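Side-chain contacts in hydroxylase (Rhodococcus sp., PDB 2OR0), which probably acts as a flavin-dependent hydroxylase of the acyl-CoA dehydrogenase family, using reduced flavin and molecular oxygen to oxygenate a substrate: residues 271-276 and 353-358; 264-269 and 303-308; 117-122 and 220-225; 69-74 and 123-128. All blocks are in the same frame, centred on the assembly; numbering follows the deposited sequence.

Contact 1. Residues 271-276 and 353-358; sequences ACHIAV and DEIFAR
Ile355 lies over one face of the His273 imidazole. Its CB stands 4.0 Å from the ring centroid, 29° off the normal, a CH-pi contact in which Ile355 CB comes closest to His273 CD2, at 3.6 Å. Beyond it, Ile355 CD1 reaches back to His273 CB at 4.1 Å. The backbone joins in over the same face: Ile355 O is 3.4 Å from His273 CE1. The ring gets there because CG of His273 is anti to the backbone N (chi1 -175°), which brings it against Ile355. Farther along, Arg358 O lies at the ring's edge and accepts a hydrogen bond from Arg280. The guanidinium of Arg358 turns back along its own segment, where NH1 makes a 3.2 Å salt bridge to Glu354 OE1 and also donates to Glu354 O. An alanine in place of His273 is likely to open a gap beside Ile355 and leave its CB without the ring it packs on. Helix 250-277 thus meets helix 331-356 and the residues that follow it, with Met370 of helix 370-381 touching both His273 and Ile355, while Ile298 and Ser301 of helix 292-324 touch His273 and Ile355 respectively.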
# COMPACT_ATOMS: atom_id res chain seq x y z
N ALA A 271 -16.30 -12.29 1.82
CA ALA A 271 -16.16 -13.75 2.01
C ALA A 271 -16.64 -14.18 3.40
O ALA A 271 -17.41 -15.14 3.54
CB ALA A 271 -14.72 -14.20 1.78
N CYS A 272 -16.20 -13.46 4.44
CA CYS A 272 -16.69 -13.69 5.80
C CYS A 272 -18.21 -13.57 5.90
O CYS A 272 -18.85 -14.36 6.56
CB CYS A 272 -16.04 -12.69 6.76
SG CYS A 272 -14.29 -13.01 7.09
N HIS A 273 -18.77 -12.53 5.30
CA HIS A 273 -20.20 -12.29 5.36
C HIS A 273 -20.95 -13.49 4.74
O HIS A 273 -21.90 -14.00 5.32
CB HIS A 273 -20.51 -11.00 4.61
CG HIS A 273 -21.94 -10.58 4.70
ND1 HIS A 273 -22.60 -10.43 5.91
CD2 HIS A 273 -22.83 -10.23 3.74
CE1 HIS A 273 -23.83 -10.03 5.68
NE2 HIS A 273 -24.00 -9.89 4.38
N ILE A 274 -20.50 -13.91 3.55
CA ILE A 274 -21.16 -15.02 2.83
C ILE A 274 -21.12 -16.29 3.69
O ILE A 274 -22.15 -16.92 3.90
CB ILE A 274 -20.55 -15.21 1.39
CG1 ILE A 274 -21.09 -14.10 0.47
CG2 ILE A 274 -20.85 -16.62 0.84
CD1 ILE A 274 -20.29 -13.88 -0.77
N ALA A 275 -19.94 -16.63 4.22
CA ALA A 275 -19.78 -17.80 5.08
C ALA A 275 -20.71 -17.83 6.31
O ALA A 275 -21.19 -18.89 6.72
CB ALA A 275 -18.33 -17.94 5.52
N VAL A 276 -20.96 -16.67 6.90
CA VAL A 276 -21.89 -16.56 8.01
C VAL A 276 -23.34 -16.63 7.51
O VAL A 276 -24.15 -17.35 8.10
CB VAL A 276 -21.62 -15.27 8.86
CG1 VAL A 276 -22.67 -15.09 9.93
CG2 VAL A 276 -20.23 -15.35 9.49
N ASP A 353 -19.48 -1.49 3.84
CA ASP A 353 -20.42 -0.92 4.83
C ASP A 353 -21.85 -1.46 4.66
O ASP A 353 -22.54 -1.69 5.64
CB ASP A 353 -20.49 0.60 4.80
CG ASP A 353 -19.20 1.27 5.27
OD1 ASP A 353 -18.40 0.63 6.02
OD2 ASP A 353 -18.99 2.45 4.88
N GLU A 354 -22.30 -1.58 3.40
CA GLU A 354 -23.67 -1.98 3.12
C GLU A 354 -23.91 -3.41 3.60
O GLU A 354 -24.96 -3.72 4.14
CB GLU A 354 -24.01 -1.80 1.63
CG GLU A 354 -24.08 -0.35 1.21
CD GLU A 354 -25.23 0.41 1.93
OE1 GLU A 354 -26.34 -0.14 2.07
OE2 GLU A 354 -25.02 1.57 2.35
N ILE A 355 -22.94 -4.30 3.44
CA ILE A 355 -23.14 -5.67 3.94
C ILE A 355 -22.93 -5.80 5.44
O ILE A 355 -23.60 -6.61 6.07
CB ILE A 355 -22.32 -6.72 3.18
CG1 ILE A 355 -20.83 -6.37 3.18
CG2 ILE A 355 -22.85 -6.87 1.75
CD1 ILE A 355 -19.94 -7.51 2.61
N PHE A 356 -22.03 -5.01 6.01
CA PHE A 356 -21.83 -5.04 7.46
C PHE A 356 -23.12 -4.62 8.17
O PHE A 356 -23.50 -5.19 9.18
CB PHE A 356 -20.64 -4.16 7.90
CG PHE A 356 -20.23 -4.39 9.36
CD1 PHE A 356 -19.70 -5.62 9.77
CD2 PHE A 356 -20.37 -3.39 10.31
CE1 PHE A 356 -19.33 -5.86 11.11
CE2 PHE A 356 -20.00 -3.61 11.66
CZ PHE A 356 -19.48 -4.84 12.06
N ALA A 357 -23.79 -3.61 7.64
CA ALA A 357 -25.05 -3.16 8.22
C ALA A 357 -26.16 -4.24 8.17
O ALA A 357 -27.18 -4.09 8.84
CB ALA A 357 -25.53 -1.92 7.52
N ARG A 358 -25.99 -5.28 7.36
CA ARG A 358 -27.03 -6.31 7.25
C ARG A 358 -26.55 -7.61 7.87
O ARG A 358 -27.19 -8.64 7.71
CB ARG A 358 -27.42 -6.54 5.79
CG ARG A 358 -28.08 -5.32 5.15
CD ARG A 358 -28.45 -5.57 3.67
NE ARG A 358 -29.41 -4.58 3.19
CZ ARG A 358 -29.10 -3.36 2.77
NH1 ARG A 358 -27.83 -2.93 2.76
NH2 ARG A 358 -30.06 -2.54 2.38

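Contact 2. Residues 264-269 and 303-308; sequences GITEGA and AEINAS
Ile305 fits its branched side chain against two consecutive residues of the facing helix, Thr266 and Glu267, whose side chains run alongside it, pointing the other way. The tightest touch is made by its CG2 branch, 3.5 Å from Glu267 CG; the same methyl is 3.7 Å from Thr266 OG1. Across the segments, the other branch meets Thr266, with Ile305 CG1 at 3.8 Å from Thr266 OG1 and Ile305 CD1 at 3.9 Å from Thr266 O. This division follows from a chi1 of -68°, which sets CG1 beside the backbone N of Ile305 and CG2 beside its carbonyl carbon. No hydrogen bond links the two segments, so the polar ends are settled by a second shell. Thr266 OG1 bonds to Ile263 O, within its own helix, and can therefore lie against aliphatic carbon without lacking a partner. Glu267 extends beyond CG until OE2 meets Arg309 NE in a salt bridge, a charged tie to helix 292-324 one turn after Ile305. An alanine at the Ile305 position would probably open a gap between the helices, with Thr266 and the methylenes of Glu267 losing the surface they rest on. Outside this pair, Ala351 of helix 331-356 touches Ile305, while Ala348 of that helix and Ala377 of helix 370-381 touch Thr266. Helices 250-277 and 292-324 run in roughly opposite directions here, and with the other two they form the C-terminal helical bundle characteristic of the acyl-CoA dehydrogenase fold.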
# COMPACT_ATOMS: atom_id res chain seq x y z
N GLY A 264 -8.78 -5.96 -1.43
CA GLY A 264 -8.74 -7.33 -0.94
C GLY A 264 -9.28 -7.48 0.47
O GLY A 264 -9.88 -8.51 0.82
N ILE A 265 -9.08 -6.45 1.30
CA ILE A 265 -9.70 -6.46 2.62
C ILE A 265 -11.23 -6.54 2.50
O ILE A 265 -11.87 -7.27 3.21
CB ILE A 265 -9.26 -5.23 3.50
CG1 ILE A 265 -7.81 -5.41 3.94
CG2 ILE A 265 -10.17 -5.08 4.72
CD1 ILE A 265 -7.07 -4.07 4.31
N THR A 266 -11.82 -5.76 1.61
CA THR A 266 -13.27 -5.77 1.48
C THR A 266 -13.75 -7.08 0.88
O THR A 266 -14.83 -7.53 1.22
CB THR A 266 -13.81 -4.56 0.67
OG1 THR A 266 -13.39 -4.63 -0.70
CG2 THR A 266 -13.33 -3.24 1.31
N GLU A 267 -12.92 -7.71 0.06
CA GLU A 267 -13.20 -9.04 -0.47
C GLU A 267 -13.16 -10.11 0.64
O GLU A 267 -14.01 -11.00 0.68
CB GLU A 267 -12.22 -9.37 -1.61
CG GLU A 267 -12.56 -8.69 -2.91
CD GLU A 267 -11.50 -8.84 -4.01
OE1 GLU A 267 -10.36 -9.29 -3.74
OE2 GLU A 267 -11.81 -8.45 -5.16
N GLY A 268 -12.19 -10.01 1.55
CA GLY A 268 -12.21 -10.76 2.80
C GLY A 268 -13.48 -10.59 3.64
O GLY A 268 -14.03 -11.57 4.12
N ALA A 269 -13.94 -9.34 3.81
CA ALA A 269 -15.17 -9.04 4.56
C ALA A 269 -16.38 -9.72 3.91
O ALA A 269 -17.22 -10.35 4.59
CB ALA A 269 -15.40 -7.53 4.62
N ALA A 303 -20.87 -6.58 -6.65
CA ALA A 303 -20.67 -5.95 -7.96
C ALA A 303 -19.75 -4.69 -7.86
O ALA A 303 -18.83 -4.48 -8.68
CB ALA A 303 -22.00 -5.62 -8.61
N GLU A 304 -19.99 -3.89 -6.83
CA GLU A 304 -19.18 -2.70 -6.57
C GLU A 304 -17.73 -3.02 -6.25
O GLU A 304 -16.84 -2.38 -6.77
CB GLU A 304 -19.77 -1.87 -5.41
CG GLU A 304 -21.16 -1.40 -5.67
CD GLU A 304 -21.24 -0.48 -6.88
OE1 GLU A 304 -20.86 0.70 -6.73
OE2 GLU A 304 -21.73 -0.92 -7.95
N ILE A 305 -17.51 -4.00 -5.38
CA ILE A 305 -16.17 -4.42 -5.02
C ILE A 305 -15.43 -4.96 -6.26
O ILE A 305 -14.24 -4.67 -6.48
CB ILE A 305 -16.22 -5.50 -3.89
CG1 ILE A 305 -16.73 -4.87 -2.55
CG2 ILE A 305 -14.86 -6.20 -3.72
CD1 ILE A 305 -17.07 -5.91 -1.46
N ASN A 306 -16.13 -5.75 -7.09
CA ASN A 306 -15.49 -6.23 -8.35
C ASN A 306 -15.15 -5.05 -9.25
O ASN A 306 -14.07 -5.03 -9.81
CB ASN A 306 -16.36 -7.22 -9.13
CG ASN A 306 -15.77 -7.52 -10.51
OD1 ASN A 306 -16.13 -6.88 -11.50
ND2 ASN A 306 -14.82 -8.40 -10.55
N ALA A 307 -16.06 -4.08 -9.39
CA ALA A 307 -15.79 -2.90 -10.21
C ALA A 307 -14.50 -2.18 -9.77
O ALA A 307 -13.77 -1.64 -10.63
CB ALA A 307 -16.94 -1.94 -10.25
N SER A 308 -14.21 -2.21 -8.47
CA SER A 308 -12.99 -1.56 -7.95
C SER A 308 -11.74 -2.33 -8.32
O SER A 308 -10.74 -1.73 -8.78
CB SER A 308 -13.05 -1.40 -6.43
OG SER A 308 -14.10 -0.50 -6.07

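Contact 3. Residues 117-122 and 220-225; sequences QEEIWG and PGYRTL
Glu119 and Arg223 form a salt bridge in which Arg223 NE donates to Glu119 OE1 over 2.8 Å, with an angle of 151° at the hydrogen. The oxygen is met on its syn side and lies near the guanidinium plane, at the group's edge. The two flat groups are nevertheless turned steeply, their planes 66° apart. A second link, from Arg223 NH2 to Glu119 OE2 at 3.2 Å, is weak, and the place of that oxygen is less certain. Both chains are stretched to make the meeting: Glu119 is extended beyond CG and Arg223 from CG to NE, the two crossing at about a right angle. Tyr222 brings its ring edge to the same carboxylate, with Tyr222 CE1 3.4 Å from Glu119 OE1; the approach of its hydroxyl is modelled too close to be interpreted. Within 220-225, Gly221 O accepts from both the hydroxyl and the backbone N of Thr224, bonds that are consistent with a defined bend after Gly221. Trp163 of strand 163-170 touches Glu119, Ile120 and Arg223, and Pro188 flanks Arg223. The contact therefore clips helix 114-121 to an edge of the beta domain that lies between the helical parts of this fold. Because the charged groups are only partly buried, the attraction is probably tempered by solvent, and the junction combines a directional ion pair with packing on Trp163.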
# COMPACT_ATOMS: atom_id res chain seq x y z
N GLN A 117 21.28 0.15 -2.89
CA GLN A 117 20.62 -1.12 -3.19
C GLN A 117 21.50 -2.26 -2.67
O GLN A 117 21.00 -3.25 -2.13
CB GLN A 117 20.38 -1.30 -4.70
CG GLN A 117 19.66 -0.15 -5.40
CD GLN A 117 19.23 -0.51 -6.82
OE1 GLN A 117 18.85 -1.66 -7.08
NE2 GLN A 117 19.29 0.45 -7.72
N GLU A 118 22.82 -2.10 -2.83
CA GLU A 118 23.80 -3.07 -2.37
C GLU A 118 23.86 -3.08 -0.84
O GLU A 118 23.90 -4.15 -0.22
CB GLU A 118 25.18 -2.74 -3.01
CG GLU A 118 26.34 -3.71 -2.71
CD GLU A 118 26.01 -5.19 -2.96
OE1 GLU A 118 25.30 -5.51 -3.94
OE2 GLU A 118 26.49 -6.05 -2.17
N GLU A 119 23.82 -1.91 -0.22
CA GLU A 119 23.77 -1.83 1.25
C GLU A 119 22.56 -2.56 1.84
O GLU A 119 22.67 -3.30 2.83
CB GLU A 119 23.79 -0.37 1.71
CG GLU A 119 25.15 0.29 1.58
CD GLU A 119 25.11 1.78 1.87
OE1 GLU A 119 24.01 2.38 1.84
OE2 GLU A 119 26.18 2.35 2.14
N ILE A 120 21.40 -2.37 1.21
CA ILE A 120 20.14 -2.94 1.71
C ILE A 120 19.98 -4.42 1.40
O ILE A 120 19.64 -5.23 2.28
CB ILE A 120 18.92 -2.09 1.21
CG1 ILE A 120 19.04 -0.66 1.80
CG2 ILE A 120 17.57 -2.78 1.55
CD1 ILE A 120 18.01 0.33 1.35
N TRP A 121 20.25 -4.80 0.15
CA TRP A 121 20.01 -6.17 -0.31
C TRP A 121 21.26 -7.03 -0.49
O TRP A 121 21.16 -8.25 -0.63
CB TRP A 121 19.22 -6.16 -1.62
CG TRP A 121 17.82 -5.65 -1.53
CD1 TRP A 121 16.90 -5.91 -0.53
CD2 TRP A 121 17.16 -4.80 -2.47
NE1 TRP A 121 15.72 -5.27 -0.81
CE2 TRP A 121 15.85 -4.58 -1.99
CE3 TRP A 121 17.55 -4.20 -3.67
CZ2 TRP A 121 14.93 -3.80 -2.68
CZ3 TRP A 121 16.65 -3.42 -4.35
CH2 TRP A 121 15.34 -3.23 -3.85
N GLY A 122 22.43 -6.38 -0.51
CA GLY A 122 23.73 -7.05 -0.73
C GLY A 122 23.93 -8.35 0.03
O GLY A 122 24.24 -9.38 -0.57
N PRO A 220 24.00 10.34 3.76
CA PRO A 220 24.81 10.60 2.56
C PRO A 220 23.97 10.89 1.31
O PRO A 220 22.83 10.40 1.21
CB PRO A 220 25.62 9.30 2.37
CG PRO A 220 25.01 8.28 3.31
CD PRO A 220 24.28 9.02 4.38
N GLY A 221 24.51 11.68 0.37
CA GLY A 221 23.82 12.04 -0.88
C GLY A 221 23.30 10.82 -1.66
O GLY A 221 22.17 10.84 -2.18
N TYR A 222 24.10 9.76 -1.71
CA TYR A 222 23.75 8.56 -2.49
C TYR A 222 22.57 7.76 -1.89
O TYR A 222 22.05 6.84 -2.54
CB TYR A 222 24.98 7.66 -2.71
CG TYR A 222 25.41 6.82 -1.51
CD1 TYR A 222 24.81 5.59 -1.26
CD2 TYR A 222 26.43 7.25 -0.65
CE1 TYR A 222 25.18 4.82 -0.17
CE2 TYR A 222 26.82 6.49 0.44
CZ TYR A 222 26.20 5.28 0.67
OH TYR A 222 26.57 4.52 1.75
N ARG A 223 22.16 8.12 -0.67
CA ARG A 223 21.00 7.50 0.01
C ARG A 223 19.76 8.37 -0.07
O ARG A 223 18.82 8.20 0.71
CB ARG A 223 21.33 7.19 1.47
CG ARG A 223 22.21 5.98 1.65
CD ARG A 223 22.36 5.71 3.10
NE ARG A 223 23.34 4.67 3.38
CZ ARG A 223 23.84 4.44 4.60
NH1 ARG A 223 23.45 5.17 5.65
NH2 ARG A 223 24.72 3.45 4.78
N THR A 224 19.74 9.29 -1.02
CA THR A 224 18.60 10.17 -1.21
C THR A 224 18.15 10.15 -2.67
O THR A 224 18.93 9.80 -3.58
CB THR A 224 18.90 11.63 -0.76
OG1 THR A 224 19.62 12.33 -1.77
CG2 THR A 224 19.69 11.68 0.53
N LEU A 225 16.88 10.49 -2.89
CA LEU A 225 16.37 10.88 -4.19
C LEU A 225 15.62 12.18 -4.02
O LEU A 225 15.06 12.45 -2.96
CB LEU A 225 15.42 9.81 -4.77
CG LEU A 225 16.05 8.45 -5.11
CD1 LEU A 225 15.01 7.33 -5.34
CD2 LEU A 225 17.04 8.57 -6.32

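Contact 4. Residues 69-74 and 123-128; sequences RLYGGY and EDNDTW
A type I beta turn from Asp124 to Thr127 carries Asn125 at its second position and directs that side chain onto the backbone of Tyr71 and Gly72. Asn125 CG lies 3.2 Å from Tyr71 O, and Asn125 CB is almost as close to it, at 3.3 Å. A chi1 of -59° puts CG anti to the carbonyl carbon of Asn125 and sends the amide across to the facing loop. The two loops come close here, with the CA atoms of Tyr71 and Asn125 5.7 Å apart. Gly72 has a positive phi of 83°, which by itself favours glycine, and the nearness of the Asn125 side chain may disfavour a bulkier residue as well. The turn itself is braced from within. Asp124 OD1 accepts from Asp126 N at 2.9 Å, an Asx turn, although the donor stands well above the carboxylate plane. Thr127 OG1 donates to Asp124 O over 2.9 Å, and Thr127 N reaches that oxygen from the same face. In the fold, residues 123-128 connect helix 114-121 to strand 129-130, the passage from the N-terminal helices into the beta domain. Gln67 NE2 donates to both Tyr71 O and Asn125 O, bridging the loops through their main chains. The phenol of Tyr71 points elsewhere, its OH bonding to Glu118, while Trp128, just after the turn, makes a cation-pi contact with Arg58.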
# COMPACT_ATOMS: atom_id res chain seq x y z
N ARG A 69 15.78 -8.37 -10.22
CA ARG A 69 16.27 -9.77 -10.30
C ARG A 69 17.70 -9.88 -9.79
O ARG A 69 18.07 -10.90 -9.20
CB ARG A 69 16.19 -10.32 -11.74
CG ARG A 69 14.79 -10.74 -12.14
CD ARG A 69 14.71 -11.06 -13.64
NE ARG A 69 13.34 -11.02 -14.15
CZ ARG A 69 12.47 -12.02 -14.05
NH1 ARG A 69 12.82 -13.16 -13.43
NH2 ARG A 69 11.24 -11.89 -14.55
N LEU A 70 18.49 -8.83 -10.00
CA LEU A 70 19.84 -8.75 -9.44
C LEU A 70 19.81 -9.07 -7.95
O LEU A 70 20.68 -9.78 -7.45
CB LEU A 70 20.48 -7.39 -9.71
CG LEU A 70 21.92 -7.10 -9.23
CD1 LEU A 70 22.97 -8.06 -9.85
CD2 LEU A 70 22.30 -5.66 -9.52
N TYR A 71 18.78 -8.59 -7.25
CA TYR A 71 18.70 -8.84 -5.83
C TYR A 71 17.60 -9.82 -5.42
O TYR A 71 16.94 -9.63 -4.39
CB TYR A 71 18.65 -7.53 -5.04
CG TYR A 71 19.89 -6.68 -5.19
CD1 TYR A 71 21.06 -6.96 -4.47
CD2 TYR A 71 19.89 -5.58 -6.03
CE1 TYR A 71 22.20 -6.17 -4.61
CE2 TYR A 71 21.02 -4.77 -6.17
CZ TYR A 71 22.16 -5.08 -5.45
OH TYR A 71 23.27 -4.28 -5.59
N GLY A 72 17.41 -10.87 -6.22
CA GLY A 72 16.52 -11.98 -5.84
C GLY A 72 15.04 -11.74 -6.11
O GLY A 72 14.20 -12.58 -5.75
N GLY A 73 14.73 -10.62 -6.77
CA GLY A 73 13.36 -10.18 -6.97
C GLY A 73 12.74 -10.80 -8.21
O GLY A 73 13.42 -11.47 -8.97
N TYR A 74 11.45 -10.56 -8.41
CA TYR A 74 10.71 -11.20 -9.51
C TYR A 74 10.31 -10.27 -10.62
O TYR A 74 9.85 -10.73 -11.65
CB TYR A 74 9.46 -11.93 -9.00
CG TYR A 74 9.75 -12.88 -7.90
CD1 TYR A 74 10.57 -13.99 -8.10
CD2 TYR A 74 9.23 -12.67 -6.64
CE1 TYR A 74 10.84 -14.87 -7.06
CE2 TYR A 74 9.49 -13.54 -5.60
CZ TYR A 74 10.30 -14.62 -5.81
OH TYR A 74 10.55 -15.47 -4.76
N GLU A 123 23.75 -8.34 1.34
CA GLU A 123 23.91 -9.55 2.13
C GLU A 123 22.64 -10.38 2.20
O GLU A 123 22.70 -11.62 2.18
CB GLU A 123 24.41 -9.21 3.54
CG GLU A 123 25.84 -8.68 3.58
CD GLU A 123 26.84 -9.76 3.16
OE1 GLU A 123 26.99 -10.75 3.91
OE2 GLU A 123 27.46 -9.62 2.07
N ASP A 124 21.50 -9.71 2.30
CA ASP A 124 20.22 -10.39 2.48
C ASP A 124 19.14 -9.72 1.61
O ASP A 124 18.73 -8.58 1.88
CB ASP A 124 19.84 -10.34 3.96
CG ASP A 124 18.65 -11.22 4.29
OD1 ASP A 124 17.97 -11.72 3.35
OD2 ASP A 124 18.39 -11.41 5.49
N ASN A 125 18.73 -10.43 0.56
CA ASN A 125 17.67 -9.97 -0.35
C ASN A 125 16.35 -9.73 0.39
O ASN A 125 15.49 -9.02 -0.11
CB ASN A 125 17.40 -11.02 -1.45
CG ASN A 125 18.63 -11.34 -2.30
OD1 ASN A 125 19.49 -10.48 -2.55
ND2 ASN A 125 18.70 -12.59 -2.77
N ASP A 126 16.18 -10.38 1.54
CA ASP A 126 14.93 -10.32 2.28
C ASP A 126 14.90 -9.22 3.35
O ASP A 126 14.09 -9.27 4.28
CB ASP A 126 14.61 -11.68 2.91
CG ASP A 126 14.04 -12.66 1.91
OD1 ASP A 126 13.31 -12.24 0.99
OD2 ASP A 126 14.33 -13.87 2.04
N THR A 127 15.78 -8.23 3.20
CA THR A 127 15.80 -7.06 4.07
C THR A 127 14.68 -6.13 3.63
O THR A 127 14.58 -5.79 2.44
CB THR A 127 17.17 -6.33 3.97
OG1 THR A 127 18.20 -7.22 4.39
CG2 THR A 127 17.21 -5.09 4.85
N TRP A 128 13.84 -5.73 4.59
CA TRP A 128 12.69 -4.84 4.32
C TRP A 128 12.94 -3.39 4.69
O TRP A 128 13.67 -3.09 5.65
CB TRP A 128 11.45 -5.30 5.09
CG TRP A 128 10.92 -6.64 4.73
CD1 TRP A 128 11.34 -7.46 3.70
CD2 TRP A 128 9.83 -7.33 5.38
NE1 TRP A 128 10.60 -8.62 3.70
CE2 TRP A 128 9.66 -8.57 4.70
CE3 TRP A 128 8.99 -7.02 6.46
CZ2 TRP A 128 8.67 -9.50 5.08
CZ3 TRP A 128 8.01 -7.95 6.84
CH2 TRP A 128 7.86 -9.18 6.14

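Contacts 1 and 2 are buried and share helix 250-277, pairing it with helix 331-356 and helix 292-324 in turn; their centres are 11 Å apart. Neither has a hydrogen bond between its segments, and an isoleucine is the central hydrophobic piece in each. Contacts 3 and 4 lie at the surface, their centres 14 Å apart, and both involve helix 114-121 or the loop that leaves it. They touch through Glu118 and Tyr71, and Trp121 packs on Tyr71 as well. Polarity marks this pair: an ion pair ties helix to beta domain in contact 3, whereas contact 4 sets an amide side chain against main chain.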